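Cysteine protease (Listeria monocytogenes, PDB 5HU4) is a class A sortase, a transpeptidase that cleaves the C-terminal sorting signal of surface proteins and joins them to the cell wall through a thioester intermediate. Local coordinates at residues A31-S36 against G43-A48. Residues are numbered along the deposited sequence; the frame is centred on the assembly and turned at random.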
ATOM      1  N   ALA A  31       5.348  -0.880   4.705  1.00 16.74           N
ATOM      2  CA  ALA A  31       4.335   0.113   4.371  1.00 19.82           C
ATOM      3  C   ALA A  31       3.832   0.788   5.642  1.00 21.60           C
ATOM      4  O   ALA A  31       3.745   0.155   6.695  1.00 22.04           O
ATOM      5  CB  ALA A  31       3.185  -0.528   3.610  1.00 20.00           C
ATOM      6  N   THR A  32       3.508   2.074   5.547  1.00 20.84           N
ATOM      7  CA  THR A  32       3.094   2.840   6.717  1.00 19.72           C
ATOM      8  C   THR A  32       1.808   3.625   6.476  1.00 20.79           C
ATOM      9  O   THR A  32       1.657   4.289   5.449  1.00 20.88           O
ATOM     10  CB  THR A  32       4.194   3.825   7.159  1.00 20.21           C
ATOM     11  OG1 THR A  32       4.498   4.720   6.082  1.00 21.87           O
ATOM     12  CG2 THR A  32       5.456   3.077   7.560  1.00 20.03           C
ATOM     13  N   THR A  33       0.886   3.542   7.431  1.00 20.28           N
ATOM     14  CA  THR A  33      -0.348   4.318   7.385  1.00 22.56           C
ATOM     15  C   THR A  33      -0.032   5.810   7.438  1.00 22.55           C
ATOM     16  O   THR A  33       0.986   6.211   8.003  1.00 20.55           O
ATOM     17  CB  THR A  33      -1.290   3.952   8.544  1.00 20.81           C
ATOM     18  OG1 THR A  33      -0.672   4.301   9.790  1.00 21.12           O
ATOM     19  CG2 THR A  33      -1.597   2.462   8.533  1.00 20.72           C
ATOM     20  N   MET A  34      -0.904   6.627   6.854  1.00 22.09           N
ATOM     21  CA  MET A  34      -0.625   8.053   6.727  1.00 21.78           C
ATOM     22  C   MET A  34      -1.626   8.930   7.479  1.00 23.92           C
ATOM     23  O   MET A  34      -1.378  10.117   7.694  1.00 28.27           O
ATOM     24  CB  MET A  34      -0.582   8.445   5.251  1.00 21.01           C
ATOM     25  CG  MET A  34       0.593   7.833   4.506  1.00 22.83           C
ATOM     26  SD  MET A  34       0.697   8.350   2.785  1.00 33.23           S
ATOM     27  CE  MET A  34       1.974   9.600   2.895  1.00 24.19           C
ATOM     28  N   ARG A  35      -2.754   8.349   7.874  1.00 20.93           N
ATOM     29  CA  ARG A  35      -3.688   9.040   8.754  1.00 21.70           C
ATOM     30  C   ARG A  35      -3.966   8.198   9.993  1.00 24.70           C
ATOM     31  O   ARG A  35      -4.014   6.971   9.923  1.00 23.33           O
ATOM     32  CB  ARG A  35      -5.003   9.363   8.038  1.00 23.13           C
ATOM     33  CG  ARG A  35      -4.849  10.035   6.687  1.00 25.67           C
ATOM     34  CD  ARG A  35      -6.147  10.714   6.266  1.00 26.33           C
ATOM     35  NE  ARG A  35      -7.320   9.960   6.696  1.00 25.28           N
ATOM     36  CZ  ARG A  35      -7.908   9.012   5.973  1.00 25.40           C
ATOM     37  NH1 ARG A  35      -7.432   8.699   4.776  1.00 25.00           N
ATOM     38  NH2 ARG A  35      -8.969   8.378   6.448  1.00 23.07           N
ATOM     39  N   SER A  36      -4.148   8.867  11.125  1.00 23.66           N
ATOM     40  CA  SER A  36      -4.408   8.190  12.389  1.00 22.38           C
ATOM     41  C   SER A  36      -5.756   7.475  12.387  1.00 26.21           C
ATOM     42  O   SER A  36      -5.978   6.546  13.164  1.00 28.57           O
ATOM     43  CB  SER A  36      -4.355   9.190  13.547  1.00 26.91           C
ATOM     44  OG  SER A  36      -5.420  10.124  13.457  1.00 24.33           O
ATOM     45  N   GLY A  43     -13.406   3.646   3.287  1.00 24.41           N
ATOM     46  CA  GLY A  43     -12.910   4.931   2.827  1.00 24.67           C
ATOM     47  C   GLY A  43     -11.606   4.801   2.068  1.00 26.32           C
ATOM     48  O   GLY A  43     -11.404   3.847   1.318  1.00 26.18           O
ATOM     49  N   ASN A  44     -10.714   5.764   2.263  1.00 26.22           N
ATOM     50  CA  ASN A  44      -9.386   5.694   1.674  1.00 24.76           C
ATOM     51  C   ASN A  44      -8.373   5.167   2.683  1.00 22.51           C
ATOM     52  O   ASN A  44      -8.337   5.613   3.828  1.00 22.23           O
ATOM     53  CB  ASN A  44      -8.948   7.064   1.154  1.00 23.16           C
ATOM     54  CG  ASN A  44      -7.601   7.020   0.458  1.00 22.31           C
ATOM     55  OD1 ASN A  44      -7.161   5.965  -0.002  1.00 22.82           O
ATOM     56  ND2 ASN A  44      -6.939   8.166   0.377  1.00 21.80           N
ATOM     57  N   TYR A  45      -7.560   4.210   2.251  1.00 20.69           N
ATOM     58  CA  TYR A  45      -6.514   3.657   3.100  1.00 21.58           C
ATOM     59  C   TYR A  45      -5.144   3.946   2.499  1.00 20.15           C
ATOM     60  O   TYR A  45      -4.566   3.093   1.825  1.00 20.55           O
ATOM     61  CB  TYR A  45      -6.712   2.150   3.286  1.00 20.06           C
ATOM     62  CG  TYR A  45      -5.932   1.566   4.443  1.00 21.87           C
ATOM     63  CD1 TYR A  45      -6.434   1.614   5.737  1.00 21.42           C
ATOM     64  CD2 TYR A  45      -4.698   0.965   4.241  1.00 20.83           C
ATOM     65  CE1 TYR A  45      -5.727   1.080   6.799  1.00 20.86           C
ATOM     66  CE2 TYR A  45      -3.983   0.430   5.296  1.00 22.87           C
ATOM     67  CZ  TYR A  45      -4.502   0.490   6.572  1.00 20.43           C
ATOM     68  OH  TYR A  45      -3.792  -0.044   7.622  1.00 18.55           O
ATOM     69  N   PRO A  46      -4.623   5.160   2.736  1.00 20.02           N
ATOM     70  CA  PRO A  46      -3.335   5.569   2.167  1.00 19.26           C
ATOM     71  C   PRO A  46      -2.154   4.886   2.847  1.00 22.07           C
ATOM     72  O   PRO A  46      -2.107   4.800   4.075  1.00 21.20           O
ATOM     73  CB  PRO A  46      -3.310   7.078   2.413  1.00 20.50           C
ATOM     74  CG  PRO A  46      -4.139   7.266   3.631  1.00 21.31           C
ATOM     75  CD  PRO A  46      -5.222   6.222   3.563  1.00 20.02           C
ATOM     76  N   LEU A  47      -1.214   4.400   2.044  1.00 19.51           N
ATOM     77  CA  LEU A  47      -0.015   3.756   2.563  1.00 19.69           C
ATOM     78  C   LEU A  47       1.231   4.310   1.888  1.00 19.60           C
ATOM     79  O   LEU A  47       1.275   4.450   0.666  1.00 22.42           O
ATOM     80  CB  LEU A  47      -0.086   2.238   2.370  1.00 22.09           C
ATOM     81  CG  LEU A  47      -1.075   1.480   3.254  1.00 21.31           C
ATOM     82  CD1 LEU A  47      -1.248   0.049   2.765  1.00 19.23           C
ATOM     83  CD2 LEU A  47      -0.613   1.507   4.701  1.00 17.05           C
ATOM     84  N   ALA A  48       2.240   4.628   2.691  1.00 18.35           N
ATOM     85  CA  ALA A  48       3.504   5.125   2.166  1.00 17.98           C
ATOM     86  C   ALA A  48       4.591   4.066   2.295  1.00 19.27           C
ATOM     87  O   ALA A  48       4.644   3.332   3.281  1.00 22.04           O
ATOM     88  CB  ALA A  48       3.915   6.401   2.884  1.00 17.33           C
TER
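The carbonyl oxygen of A48 takes the backbone N-H of T32 in its carbonyl plane, O to N 2.8 Å, and the CA-H of A31 leans on the same atom, CA to O 3.4 Å. The return bond from A48 N to T32 O is equally short and nearly straight (171°), closing one antiparallel hydrogen-bonded pair. With chi1 at 59°, T32 OG1 lies between its own N and carbonyl carbon; there it stands 3.1 Å from A48 O and is hydrogen-bonded to T22 OG1.

On the face that T32 shares with A48, M34 reaches across with its thioether. CG and SD run on to the A48 methyl, and a bend at chi3 (101°) lays CE against it, CE to CB 3.7 Å, while CB of M34 rests near CG of P46. On the face of T33 and L47, the T33 methyl CG2 approaches the Y45 ring obliquely, 3.5 Å from OH, and CD2 of L47 lies over the face of the T32–T33 peptide.

Past M34 the chains diverge, and the R35 side chain reaches between them: it crosses P46 at about a right angle, NH1 to CD 3.5 Å, and its guanidinium turns an edge to N44 O in a weak hydrogen bond. D37, by a salt bridge to NH2, and I98 O, bonded to NH1, hold this group more firmly.

The hairpin of strands 31-33 and 44-48 belongs to the sortase beta-barrel. The A48 side chain is about 8 Å from those of H50, the proton donor/acceptor, and C111, which carries the acyl-thioester. Strand 31-33 runs parallel to strand 14-19, A31 and T33 bonding to its backbone; strand 44-48 lies parallel to strand 105-111 on the other side, with L47 packed among V18, I7, I106 and L108.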